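Local coordinates for protein ethylbenzene dehydrogenase beta-subunit (PDB 2IVF) that is the iron-sulfur subunit of a multi-chain dehydrogenase, a ferredoxin-like protein that carries a row of iron-sulfur clusters and probably relays electrons between its partner subunits, at residues Q96-E101 with V111-T116; V273-A278 with T291-D296; A311-E316 with E327-L332; L258-E263 with E299-P304; T87-G92 with P115-T120. One frame throughout, in Å; residues are numbered along the deposited sequence.

Contact 1. Residues Q96-E101 with V111-T116; sequences QFNHKE and VHFHPT
An aromatic cluster of Phe97, His99 and Phe113, flanked by a single antiparallel bridge, joins these two segments. Phe113 pushes its edge against the face of His99 in an edge-to-face pair, CE1 standing over the middle of the imidazole and 3.4 Å from His99 NE2. Its ring also lies nearly parallel to that of Phe97 (planes at 12°), but offset, with little overlap; Phe97 CE1 continues to Pro115 CB at 3.7 Å. The Asn98 side chain spans two backbone groups of 111-116: its CG sits between the backbone N and the carbonyl carbon (chi1 61°), which lets OD1 accept from His114 N at 3.0 Å while ND2 donates to His112 O at 2.9 Å. The second ND2 hydrogen goes to Glu101 OE1, holding the amide's rotation; Glu101 OE2 forms a salt bridge with Lys107. Gln96 and Thr116 form the hydrogen-bonded pair. Helix 99-104 begins just after Asn98, and His99 NE2 is hydrogen-bonded to Thr860 O of the alpha-subunit.

Contact 2. Residues V273-A278 with T291-D296; sequences VPPMGA and TRIPLD
The guanidinium of Arg292 presents its edge to Ala278 O, which lies near the guanidinium plane, 3.0 Å from NE. At the acceptor, NE stands well above the carbonyl plane of Ala278, while Arg292 N, also 3.0 Å from Ala278 O, comes from the opposite face. One carbonyl oxygen is thus gripped by two N-H groups of one residue. A chi1 of 65° sets CG beside the oxygen, and the bend at chi3 (56°) brings NE to it, while NH2 and NH1 are bonded to the carbonyls of Arg279 and Pro142. Thr291 makes the second link, OG1 donating to a lone pair of Met276 O at 2.8 Å. The same hydroxyl accepts from Ile293 N at 3.1 Å, closing an ST turn; Ile293 faces the loop. Its CD1 rests on Gly277 CA at 3.6 Å and meets Pro275 CG at 3.9 Å, the two side chains crossing at about a right angle. The contact joins the loop after strand 270-273 to the lead-in of helix 295-302; Leu298 of that helix and Phe145 of strand 141-149 pack around Pro275, and Met276 reaches His314 on helix 306-321.

Contact 3. Residues A311-E316 with E327-L332; sequences AVLHTE and ELMDLL. With PO4 (phosphate ion), chain P.
Leu313 and Leu332 meet methyl to methyl, CD2 to CD1 at 3.6 Å, in an apolar contact between two helices set almost perpendicular (98° between segment directions, axes 9.7 Å apart). Leu328 CD2 lies among Val312, Leu313 and Glu316, 3.8 Å from Val312 CG1 and 3.7 Å from Glu316 CG. Met329 is bent at chi2 and chi3, which together bring CE to within 3.5 Å of Leu313 O and 3.9 Å of Glu316 CB, while its CG lies against the backbone of Glu316. No hydrogen bond crosses between the segments. Glu316 contributes CB and CG, while OE1 turns to Ser326 and Asn319; Ser326 OG also bonds Met329 N, tying the start of helix 327-333 to the same carboxylate. On a different side of helix 306-321, His314 turns the edge of its ring to a phosphate ion, probably from the crystallisation liquor, which is also bonded by Arg317 and Arg321. Helix 246-253 covers Leu328 and Leu332 through Leu250, Val273 of strand 270-273 lies against Leu313 and Leu332, and Tyr273 of the alpha-subunit packs on Met329 and Leu332.

Contact 4. Residues L258-E263 with E299-P304; sequences LPLHAE and EGLFGP
With CG anti to the carbonyl carbon (chi1 -76°), His261 swings its ring across the end of helix 295-302, where one face lies over Leu301 CA and NE2 comes 3.6 Å from Leu301 CD2. The backbone of His261 is itself in a left-handed conformation, with both phi and psi near 50°, and its N points almost straight at Leu301 O, 2.8 Å away. Leu260, whose CG is anti to the backbone N, extends CD1 into the angle between Leu301 CD2 and Phe302 CE1, about 4.0 Å from each. The Phe302 ring has Leu301 CB over the centre of one face and Pro259 O at its edge, near the ring plane. Leu258 packs from the strand side, CD1 touching Phe302 CB at 3.9 Å. Beyond the segments, Tyr272 of the neighbouring strand 270-273 meets the Phe302 ring, and Leu260 O accepts from Tyr196, a residue of an iron-sulfur cluster pocket. The imidazole is held at both nitrogens: His261 ND1 donates to Glu263 OE2 at 2.8 Å, on its syn side but 30° out of the carboxylate plane, and His261 NE2 is bonded to Glu69 OE2. Flanked by two carboxylates, the ring is fixed in rotation, and the nearby negative charge would be expected to stabilise a protonated imidazole.

Contact 5. Residues T87-G92 with P115-T120; sequences TLIDSG and PTSKST
Two turn-rich loops meet near the subunit surface where Ser119 of 115-120 fits between Leu88 and Ile89, its CB 3.8 Å from both Leu88 CD2 and Ile89 CG1. Leu88 CD2 also reaches Ser119 N and the CB of Lys118, while Ile89 CD1 runs on to Thr120 CG2 at 4.0 Å. A water joins the polar parts, accepting from Ile89 N and lying 2.6 Å from Ser119 OG. Each loop contains an ST motif. Thr87 OG1 accepts from Asp90 N at 3.0 Å, overlapping the type I turn from Ile89 to Gly92. Ser117, with OG anti to its own N (chi1 166°), receives Thr120 N at 3.1 Å and also Ser119 N, the latter bond making an ST turn, and OG is further bonded to Asp93. Thr87 N closes on Asp90 OD2, and Asp90 OD1 makes a salt bridge with Arg66. Trp126 packs on Ile89, and an acidic side chain of another protein chain bonds Leu88 N.

The five contacts fall into two groups. Contacts 1 and 5 share Pro115 and Thr116, lie with centres about 15 Å apart, and meet where Gln96 NE2 packs on Lys118 CD at 3.6 Å. Contacts 2, 3 and 4 form the other group, with contact 2 about 15 Å from contact 3 and 14 Å from contact 4, centre to centre. Helix 295-302 serves both contact 2 and contact 4, and leads on to helix 306-321 of contact 3. Centres of contacts 1 and 3 are about 48 Å apart, on opposite sides of the chain's centre. Contact 4 comes nearer to a cluster, the Leu260 side chain being about 9 Å from an iron-sulfur cluster, against about 13 Å for Leu332 of contact 3.

Contact 1. Residues Q96-E101 with V111-T116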
# COMPACT_ATOMS: atom_id res chain seq x y z
N GLN B 96 -8.24 6.58 -16.87
CA GLN B 96 -8.65 7.95 -16.57
C GLN B 96 -9.67 7.88 -15.45
O GLN B 96 -10.45 6.92 -15.38
CB GLN B 96 -9.27 8.54 -17.80
CG GLN B 96 -8.34 8.37 -19.06
CD GLN B 96 -7.10 9.20 -18.90
OE1 GLN B 96 -7.18 10.42 -18.75
NE2 GLN B 96 -5.94 8.55 -18.89
N PHE B 97 -9.69 8.90 -14.61
CA PHE B 97 -10.59 8.91 -13.46
C PHE B 97 -11.49 10.12 -13.51
O PHE B 97 -11.25 11.01 -14.30
CB PHE B 97 -9.79 8.85 -12.19
CG PHE B 97 -9.14 7.50 -11.98
CD1 PHE B 97 -9.81 6.50 -11.32
CD2 PHE B 97 -7.89 7.22 -12.51
CE1 PHE B 97 -9.24 5.25 -11.18
CE2 PHE B 97 -7.34 5.99 -12.35
CZ PHE B 97 -8.03 4.99 -11.68
N ASN B 98 -12.54 10.15 -12.70
CA ASN B 98 -13.61 11.12 -12.87
C ASN B 98 -13.83 12.00 -11.65
O ASN B 98 -14.96 12.24 -11.23
CB ASN B 98 -14.90 10.38 -13.25
CG ASN B 98 -15.35 9.42 -12.20
OD1 ASN B 98 -14.53 8.82 -11.50
ND2 ASN B 98 -16.67 9.25 -12.09
N HIS B 99 -12.74 12.56 -11.12
CA HIS B 99 -12.81 13.39 -9.93
C HIS B 99 -13.85 14.49 -10.02
O HIS B 99 -14.72 14.59 -9.14
CB HIS B 99 -11.47 14.06 -9.62
CG HIS B 99 -10.33 13.12 -9.47
ND1 HIS B 99 -9.67 12.58 -10.55
CD2 HIS B 99 -9.69 12.68 -8.37
CE1 HIS B 99 -8.68 11.82 -10.11
NE2 HIS B 99 -8.68 11.86 -8.79
N LYS B 100 -13.78 15.32 -11.08
CA LYS B 100 -14.73 16.43 -11.25
C LYS B 100 -16.18 15.95 -11.20
O LYS B 100 -17.00 16.52 -10.50
CB LYS B 100 -14.52 17.21 -12.58
CG LYS B 100 -15.32 18.54 -12.66
CD LYS B 100 -15.08 19.35 -13.98
CE LYS B 100 -16.19 20.31 -14.28
NZ LYS B 100 -15.97 21.08 -15.59
N GLU B 101 -16.46 14.86 -11.92
CA GLU B 101 -17.81 14.31 -12.02
C GLU B 101 -18.37 13.93 -10.65
O GLU B 101 -19.53 14.18 -10.35
CB GLU B 101 -17.80 13.07 -12.93
CG GLU B 101 -19.16 12.61 -13.28
CD GLU B 101 -19.18 11.45 -14.23
OE1 GLU B 101 -18.32 10.56 -14.13
OE2 GLU B 101 -20.12 11.43 -15.06
N VAL B 111 -23.20 8.92 -9.32
CA VAL B 111 -21.96 8.60 -9.96
C VAL B 111 -21.00 8.29 -8.82
O VAL B 111 -21.23 8.66 -7.69
CB VAL B 111 -21.48 9.78 -10.84
CG1 VAL B 111 -22.58 10.16 -11.88
CG2 VAL B 111 -21.11 11.02 -9.98
N HIS B 112 -19.94 7.57 -9.12
CA HIS B 112 -18.92 7.26 -8.11
C HIS B 112 -17.62 7.34 -8.79
O HIS B 112 -17.55 7.40 -10.00
CB HIS B 112 -19.14 5.85 -7.51
CG HIS B 112 -19.16 4.75 -8.52
ND1 HIS B 112 -18.11 3.86 -8.69
CD2 HIS B 112 -20.11 4.40 -9.42
CE1 HIS B 112 -18.42 3.01 -9.65
NE2 HIS B 112 -19.62 3.32 -10.12
N PHE B 113 -16.56 7.35 -8.00
CA PHE B 113 -15.20 7.43 -8.48
C PHE B 113 -14.77 6.10 -9.08
O PHE B 113 -14.82 5.07 -8.41
CB PHE B 113 -14.26 7.79 -7.29
CG PHE B 113 -12.87 8.11 -7.72
CD1 PHE B 113 -12.57 9.36 -8.28
CD2 PHE B 113 -11.86 7.17 -7.63
CE1 PHE B 113 -11.30 9.65 -8.66
CE2 PHE B 113 -10.57 7.46 -8.05
CZ PHE B 113 -10.30 8.71 -8.57
N HIS B 114 -14.36 6.10 -10.36
CA HIS B 114 -14.06 4.86 -10.99
C HIS B 114 -13.20 5.11 -12.22
O HIS B 114 -13.14 6.23 -12.73
CB HIS B 114 -15.38 4.20 -11.36
CG HIS B 114 -16.03 4.82 -12.54
ND1 HIS B 114 -15.58 4.60 -13.83
CD2 HIS B 114 -17.08 5.67 -12.64
CE1 HIS B 114 -16.35 5.29 -14.67
NE2 HIS B 114 -17.26 5.94 -13.97
N PRO B 115 -12.49 4.07 -12.68
CA PRO B 115 -11.66 4.19 -13.87
C PRO B 115 -12.41 4.07 -15.16
O PRO B 115 -13.51 3.49 -15.19
CB PRO B 115 -10.69 3.00 -13.73
CG PRO B 115 -11.51 1.98 -13.01
CD PRO B 115 -12.36 2.74 -12.05
N THR B 116 -11.80 4.61 -16.22
CA THR B 116 -12.31 4.53 -17.58
C THR B 116 -11.06 4.18 -18.41
O THR B 116 -10.01 4.79 -18.24
CB THR B 116 -12.87 5.87 -18.06
OG1 THR B 116 -13.96 6.27 -17.22
CG2 THR B 116 -13.36 5.82 -19.52
O HOH W 1 -19.49 8.04 -14.57

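Contact 2. Residues V273-A278 with T291-D296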
# COMPACT_ATOMS: atom_id res chain seq x y z
N VAL B 273 16.16 -15.39 -8.07
CA VAL B 273 16.20 -16.44 -7.02
C VAL B 273 14.77 -16.95 -6.88
O VAL B 273 13.85 -16.19 -6.51
CB VAL B 273 16.72 -15.93 -5.67
CG1 VAL B 273 16.88 -17.10 -4.69
CG2 VAL B 273 18.07 -15.17 -5.84
N PRO B 274 14.57 -18.24 -7.19
CA PRO B 274 13.20 -18.72 -7.20
C PRO B 274 12.66 -18.84 -5.78
O PRO B 274 13.43 -19.03 -4.81
CB PRO B 274 13.33 -20.09 -7.89
CG PRO B 274 14.67 -20.58 -7.57
CD PRO B 274 15.52 -19.31 -7.57
N PRO B 275 11.32 -18.79 -5.66
CA PRO B 275 10.68 -18.83 -4.39
C PRO B 275 10.63 -20.21 -3.80
O PRO B 275 10.25 -21.17 -4.48
CB PRO B 275 9.26 -18.32 -4.70
CG PRO B 275 8.98 -18.77 -6.05
CD PRO B 275 10.34 -18.74 -6.77
N MET B 276 10.97 -20.30 -2.53
CA MET B 276 10.86 -21.54 -1.75
C MET B 276 9.40 -21.91 -1.53
O MET B 276 9.02 -23.08 -1.66
CB MET B 276 11.58 -21.37 -0.41
CG MET B 276 13.10 -21.20 -0.53
SD MET B 276 13.88 -20.82 1.05
CE MET B 276 13.30 -19.15 1.39
N GLY B 277 8.57 -20.90 -1.23
CA GLY B 277 7.14 -21.09 -0.98
C GLY B 277 6.86 -21.75 0.35
O GLY B 277 7.76 -22.18 1.05
N ALA B 278 5.59 -21.74 0.72
CA ALA B 278 5.13 -22.32 1.96
C ALA B 278 4.82 -23.79 1.83
O ALA B 278 4.34 -24.26 0.79
CB ALA B 278 3.88 -21.53 2.47
N THR B 291 7.26 -27.79 -0.14
CA THR B 291 6.59 -26.63 -0.71
C THR B 291 5.33 -27.04 -1.51
O THR B 291 5.28 -28.11 -2.12
CB THR B 291 7.49 -25.75 -1.61
OG1 THR B 291 6.74 -24.60 -2.04
CG2 THR B 291 7.98 -26.51 -2.90
N ARG B 292 4.32 -26.18 -1.49
CA ARG B 292 3.16 -26.33 -2.36
C ARG B 292 3.40 -25.84 -3.80
O ARG B 292 2.59 -26.10 -4.69
CB ARG B 292 2.00 -25.56 -1.80
CG ARG B 292 2.37 -24.07 -1.84
CD ARG B 292 1.58 -23.27 -1.07
NE ARG B 292 1.50 -23.60 0.32
CZ ARG B 292 0.40 -23.38 1.01
NH1 ARG B 292 -0.64 -22.80 0.43
NH2 ARG B 292 0.35 -23.68 2.29
N ILE B 293 4.48 -25.10 -4.05
CA ILE B 293 4.67 -24.55 -5.40
C ILE B 293 5.14 -25.70 -6.28
O ILE B 293 6.14 -26.36 -5.98
CB ILE B 293 5.71 -23.42 -5.50
CG1 ILE B 293 5.37 -22.26 -4.55
CG2 ILE B 293 5.81 -22.96 -6.98
CD1 ILE B 293 6.40 -21.22 -4.50
N PRO B 294 4.38 -25.99 -7.34
CA PRO B 294 4.76 -27.08 -8.19
C PRO B 294 6.06 -26.81 -8.90
O PRO B 294 6.28 -25.72 -9.47
CB PRO B 294 3.59 -27.21 -9.16
CG PRO B 294 2.45 -26.50 -8.46
CD PRO B 294 3.11 -25.37 -7.77
N LEU B 295 6.95 -27.77 -8.86
CA LEU B 295 8.27 -27.54 -9.42
C LEU B 295 8.16 -27.24 -10.93
O LEU B 295 8.90 -26.41 -11.46
CB LEU B 295 9.16 -28.74 -9.16
CG LEU B 295 10.57 -28.81 -9.76
CD1 LEU B 295 11.42 -27.60 -9.34
CD2 LEU B 295 11.23 -30.19 -9.43
N ASP B 296 7.26 -27.93 -11.64
CA ASP B 296 7.22 -27.76 -13.08
C ASP B 296 6.78 -26.36 -13.47
O ASP B 296 7.20 -25.87 -14.49
CB ASP B 296 6.39 -28.86 -13.78
CG ASP B 296 4.94 -28.93 -13.31
OD1 ASP B 296 4.61 -28.39 -12.25
OD2 ASP B 296 4.12 -29.57 -13.99

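Contact 3. Residues A311-E316 with E327-L332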
# COMPACT_ATOMS: atom_id res chain seq x y z
N ALA B 311 17.11 -26.67 -3.42
CA ALA B 311 17.81 -27.53 -2.49
C ALA B 311 18.99 -26.78 -1.80
O ALA B 311 19.23 -26.96 -0.61
CB ALA B 311 18.27 -28.78 -3.19
N VAL B 312 19.69 -25.95 -2.59
CA VAL B 312 20.81 -25.13 -2.12
C VAL B 312 20.25 -24.11 -1.11
O VAL B 312 20.82 -23.90 -0.05
CB VAL B 312 21.49 -24.44 -3.29
CG1 VAL B 312 22.56 -23.37 -2.82
CG2 VAL B 312 22.14 -25.46 -4.21
N LEU B 313 19.15 -23.44 -1.46
CA LEU B 313 18.56 -22.46 -0.56
C LEU B 313 18.21 -23.10 0.78
O LEU B 313 18.49 -22.53 1.83
CB LEU B 313 17.31 -21.83 -1.14
CG LEU B 313 17.54 -20.91 -2.35
CD1 LEU B 313 16.25 -20.56 -3.01
CD2 LEU B 313 18.28 -19.63 -1.90
N HIS B 314 17.61 -24.28 0.73
CA HIS B 314 17.21 -24.93 1.97
C HIS B 314 18.42 -25.38 2.73
O HIS B 314 18.44 -25.24 3.94
CB HIS B 314 16.20 -26.02 1.68
CG HIS B 314 14.85 -25.48 1.30
ND1 HIS B 314 14.03 -24.83 2.21
CD2 HIS B 314 14.22 -25.42 0.11
CE1 HIS B 314 12.93 -24.43 1.59
NE2 HIS B 314 13.02 -24.77 0.31
N THR B 315 19.45 -25.89 2.04
CA THR B 315 20.63 -26.37 2.72
C THR B 315 21.33 -25.20 3.42
O THR B 315 21.71 -25.26 4.60
CB THR B 315 21.59 -27.06 1.75
OG1 THR B 315 20.91 -28.21 1.26
CG2 THR B 315 22.85 -27.54 2.44
N GLU B 316 21.48 -24.12 2.68
CA GLU B 316 22.24 -22.97 3.18
C GLU B 316 21.51 -22.33 4.33
O GLU B 316 22.12 -21.90 5.32
CB GLU B 316 22.51 -21.99 2.07
CG GLU B 316 23.59 -22.48 1.08
CD GLU B 316 24.85 -22.96 1.77
OE1 GLU B 316 25.31 -22.32 2.72
OE2 GLU B 316 25.41 -24.01 1.36
N GLU B 327 27.71 -18.06 3.32
CA GLU B 327 27.89 -16.90 2.43
C GLU B 327 26.64 -16.59 1.67
O GLU B 327 26.31 -15.42 1.43
CB GLU B 327 29.03 -17.12 1.46
CG GLU B 327 29.18 -15.97 0.47
CD GLU B 327 30.20 -16.23 -0.63
OE1 GLU B 327 30.26 -17.36 -1.14
OE2 GLU B 327 30.93 -15.27 -0.98
N LEU B 328 25.90 -17.64 1.29
CA LEU B 328 24.75 -17.45 0.44
C LEU B 328 23.71 -16.71 1.20
O LEU B 328 23.15 -15.74 0.70
CB LEU B 328 24.16 -18.77 -0.07
CG LEU B 328 22.90 -18.58 -0.93
CD1 LEU B 328 23.16 -17.70 -2.20
CD2 LEU B 328 22.32 -19.91 -1.33
N MET B 329 23.42 -17.15 2.41
CA MET B 329 22.46 -16.44 3.22
C MET B 329 22.92 -15.04 3.56
O MET B 329 22.11 -14.16 3.62
CB MET B 329 22.07 -17.24 4.44
CG MET B 329 21.42 -18.57 4.02
SD MET B 329 19.74 -18.31 3.39
CE MET B 329 19.74 -19.24 1.84
N ASP B 330 24.21 -14.84 3.74
CA ASP B 330 24.74 -13.51 4.02
C ASP B 330 24.44 -12.58 2.84
O ASP B 330 24.03 -11.43 3.01
CB ASP B 330 26.24 -13.58 4.22
CG ASP B 330 26.66 -14.17 5.57
OD1 ASP B 330 25.87 -14.26 6.51
OD2 ASP B 330 27.86 -14.49 5.70
N LEU B 331 24.65 -13.11 1.63
CA LEU B 331 24.42 -12.39 0.37
C LEU B 331 22.95 -12.08 0.19
O LEU B 331 22.60 -10.98 -0.23
CB LEU B 331 24.93 -13.19 -0.82
CG LEU B 331 26.43 -13.35 -0.92
CD1 LEU B 331 26.76 -14.35 -2.03
CD2 LEU B 331 27.07 -11.98 -1.16
N LEU B 332 22.09 -13.04 0.51
CA LEU B 332 20.72 -12.87 0.21
C LEU B 332 20.06 -11.97 1.26
O LEU B 332 19.11 -11.30 0.96
CB LEU B 332 19.99 -14.22 0.12
CG LEU B 332 20.34 -15.12 -1.05
CD1 LEU B 332 19.58 -16.48 -0.88
CD2 LEU B 332 20.09 -14.50 -2.45
P PO4 P . 15.06 -25.18 5.50
O1 PO4 P . 16.57 -24.99 5.64
O2 PO4 P . 14.55 -24.15 4.48
O3 PO4 P . 14.72 -26.59 5.05
O4 PO4 P . 14.42 -24.91 6.85

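Contact 4. Residues L258-E263 with E299-P304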
# COMPACT_ATOMS: atom_id res chain seq x y z
N LEU B 258 18.46 -17.37 -11.54
CA LEU B 258 18.18 -17.98 -12.83
C LEU B 258 17.45 -17.06 -13.79
O LEU B 258 16.61 -16.27 -13.40
CB LEU B 258 17.32 -19.24 -12.64
CG LEU B 258 17.87 -20.28 -11.68
CD1 LEU B 258 16.82 -21.35 -11.42
CD2 LEU B 258 19.23 -20.87 -12.15
N PRO B 259 17.73 -17.22 -15.09
CA PRO B 259 17.12 -16.40 -16.09
C PRO B 259 15.67 -16.71 -16.30
O PRO B 259 15.22 -17.86 -16.18
CB PRO B 259 17.89 -16.75 -17.37
CG PRO B 259 18.36 -18.09 -17.17
CD PRO B 259 18.67 -18.18 -15.68
N LEU B 260 14.92 -15.67 -16.64
CA LEU B 260 13.52 -15.86 -16.97
C LEU B 260 13.38 -16.29 -18.45
O LEU B 260 13.82 -15.59 -19.38
CB LEU B 260 12.70 -14.61 -16.60
CG LEU B 260 11.22 -14.56 -17.04
CD1 LEU B 260 10.39 -15.56 -16.26
CD2 LEU B 260 10.64 -13.11 -16.88
N HIS B 261 12.79 -17.45 -18.68
CA HIS B 261 12.49 -17.90 -20.02
C HIS B 261 13.73 -17.88 -20.95
O HIS B 261 13.68 -17.37 -22.06
CB HIS B 261 11.36 -17.06 -20.64
CG HIS B 261 9.98 -17.39 -20.12
ND1 HIS B 261 9.44 -18.66 -20.17
CD2 HIS B 261 9.02 -16.59 -19.62
CE1 HIS B 261 8.20 -18.62 -19.71
NE2 HIS B 261 7.93 -17.38 -19.36
N ALA B 262 14.83 -18.47 -20.49
CA ALA B 262 16.05 -18.58 -21.30
C ALA B 262 15.78 -19.31 -22.62
O ALA B 262 16.56 -19.15 -23.59
CB ALA B 262 17.12 -19.30 -20.52
N GLU B 263 14.72 -20.14 -22.65
CA GLU B 263 14.36 -20.86 -23.88
C GLU B 263 13.91 -19.95 -25.00
O GLU B 263 13.84 -20.38 -26.14
CB GLU B 263 13.32 -21.97 -23.67
CG GLU B 263 11.92 -21.51 -23.42
CD GLU B 263 11.67 -21.01 -22.00
OE1 GLU B 263 12.62 -20.92 -21.18
OE2 GLU B 263 10.50 -20.74 -21.70
N GLU B 299 9.96 -24.38 -13.05
CA GLU B 299 10.80 -24.79 -14.18
C GLU B 299 10.35 -24.13 -15.48
O GLU B 299 11.18 -23.85 -16.34
CB GLU B 299 10.80 -26.31 -14.40
CG GLU B 299 11.55 -27.08 -13.33
CD GLU B 299 11.47 -28.57 -13.51
OE1 GLU B 299 10.57 -29.04 -14.23
OE2 GLU B 299 12.32 -29.27 -12.93
N GLY B 300 9.06 -23.88 -15.62
CA GLY B 300 8.56 -23.24 -16.80
C GLY B 300 9.13 -21.85 -16.96
O GLY B 300 9.38 -21.40 -18.10
N LEU B 301 9.35 -21.17 -15.83
CA LEU B 301 9.87 -19.83 -15.81
C LEU B 301 11.38 -19.77 -15.75
O LEU B 301 11.99 -18.95 -16.42
CB LEU B 301 9.35 -19.11 -14.58
CG LEU B 301 7.86 -18.81 -14.57
CD1 LEU B 301 7.55 -17.98 -13.38
CD2 LEU B 301 7.42 -18.17 -15.92
N PHE B 302 12.00 -20.62 -14.95
CA PHE B 302 13.42 -20.44 -14.63
C PHE B 302 14.31 -21.59 -15.02
O PHE B 302 15.51 -21.55 -14.73
CB PHE B 302 13.56 -20.14 -13.14
CG PHE B 302 12.74 -18.98 -12.70
CD1 PHE B 302 12.92 -17.75 -13.27
CD2 PHE B 302 11.72 -19.15 -11.75
CE1 PHE B 302 12.13 -16.69 -12.89
CE2 PHE B 302 10.95 -18.11 -11.38
CZ PHE B 302 11.16 -16.86 -11.94
N GLY B 303 13.75 -22.58 -15.69
CA GLY B 303 14.50 -23.67 -16.25
C GLY B 303 14.73 -24.86 -15.34
O GLY B 303 14.28 -24.87 -14.19
N PRO B 304 15.48 -25.84 -15.83
CA PRO B 304 15.70 -27.13 -15.17
C PRO B 304 16.57 -27.05 -13.92
O PRO B 304 16.65 -28.03 -13.21
CB PRO B 304 16.48 -27.93 -16.22
CG PRO B 304 17.22 -26.89 -17.01
CD PRO B 304 16.23 -25.76 -17.11
O HOH W 2 12.52 -21.33 -18.56

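Contact 5. Residues T87-G92 with P115-T120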
# COMPACT_ATOMS: atom_id res chain seq x y z
N THR B 87 -1.71 -4.60 -27.33
CA THR B 87 -2.60 -3.47 -27.40
C THR B 87 -2.36 -2.59 -26.18
O THR B 87 -1.60 -2.96 -25.27
CB THR B 87 -4.04 -3.96 -27.39
OG1 THR B 87 -4.22 -4.69 -26.17
CG2 THR B 87 -4.37 -4.85 -28.64
N LEU B 88 -2.99 -1.41 -26.16
CA LEU B 88 -2.92 -0.51 -25.03
C LEU B 88 -3.42 -1.21 -23.77
O LEU B 88 -2.83 -1.09 -22.68
CB LEU B 88 -3.78 0.73 -25.27
CG LEU B 88 -3.83 1.77 -24.15
CD1 LEU B 88 -2.44 1.98 -23.60
CD2 LEU B 88 -4.48 3.08 -24.63
N ILE B 89 -4.53 -1.93 -23.93
CA ILE B 89 -5.10 -2.68 -22.80
C ILE B 89 -4.13 -3.76 -22.35
O ILE B 89 -3.86 -3.86 -21.15
CB ILE B 89 -6.51 -3.26 -23.09
CG1 ILE B 89 -7.50 -2.11 -23.25
CG2 ILE B 89 -7.03 -4.16 -21.94
CD1 ILE B 89 -8.74 -2.54 -23.97
N ASP B 90 -3.58 -4.53 -23.29
CA ASP B 90 -2.58 -5.55 -22.94
C ASP B 90 -1.45 -4.92 -22.12
O ASP B 90 -0.89 -5.54 -21.20
CB ASP B 90 -1.94 -6.19 -24.17
CG ASP B 90 -2.86 -7.08 -24.96
OD1 ASP B 90 -3.79 -7.67 -24.38
OD2 ASP B 90 -2.62 -7.21 -26.19
N SER B 91 -1.11 -3.67 -22.46
CA SER B 91 -0.01 -2.96 -21.88
C SER B 91 -0.40 -2.23 -20.62
O SER B 91 0.34 -1.37 -20.12
CB SER B 91 0.58 -2.00 -22.93
OG SER B 91 0.93 -2.74 -24.10
N GLY B 92 -1.58 -2.53 -20.10
CA GLY B 92 -1.99 -2.05 -18.79
C GLY B 92 -2.90 -0.84 -18.82
O GLY B 92 -3.36 -0.39 -17.77
N PRO B 115 -12.49 4.07 -12.68
CA PRO B 115 -11.66 4.19 -13.87
C PRO B 115 -12.41 4.07 -15.16
O PRO B 115 -13.51 3.49 -15.19
CB PRO B 115 -10.69 3.00 -13.73
CG PRO B 115 -11.51 1.98 -13.01
CD PRO B 115 -12.36 2.74 -12.05
N THR B 116 -11.80 4.61 -16.22
CA THR B 116 -12.31 4.53 -17.58
C THR B 116 -11.06 4.18 -18.41
O THR B 116 -10.01 4.79 -18.24
CB THR B 116 -12.87 5.87 -18.06
OG1 THR B 116 -13.96 6.27 -17.22
CG2 THR B 116 -13.36 5.82 -19.52
N SER B 117 -11.19 3.20 -19.31
CA SER B 117 -10.09 2.82 -20.20
C SER B 117 -9.75 3.95 -21.15
O SER B 117 -10.63 4.57 -21.74
CB SER B 117 -10.43 1.56 -21.02
OG SER B 117 -9.51 1.38 -22.10
N LYS B 118 -8.45 4.19 -21.34
CA LYS B 118 -8.00 5.15 -22.32
C LYS B 118 -8.12 4.58 -23.75
O LYS B 118 -8.14 5.32 -24.71
CB LYS B 118 -6.56 5.60 -22.05
CG LYS B 118 -6.26 6.97 -22.67
CD LYS B 118 -4.93 7.59 -22.23
CE LYS B 118 -4.85 9.04 -22.71
NZ LYS B 118 -3.52 9.70 -22.46
N SER B 119 -8.24 3.27 -23.87
CA SER B 119 -8.37 2.61 -25.15
C SER B 119 -9.81 2.59 -25.64
O SER B 119 -10.07 2.99 -26.77
CB SER B 119 -7.80 1.19 -25.05
OG SER B 119 -7.80 0.51 -26.30
N THR B 120 -10.74 2.13 -24.81
CA THR B 120 -12.14 1.99 -25.19
C THR B 120 -13.02 3.17 -24.80
O THR B 120 -14.17 3.24 -25.24
CB THR B 120 -12.81 0.80 -24.54
OG1 THR B 120 -12.84 0.99 -23.11
CG2 THR B 120 -12.09 -0.51 -24.89
O HOH W 3 -6.42 -1.65 -26.52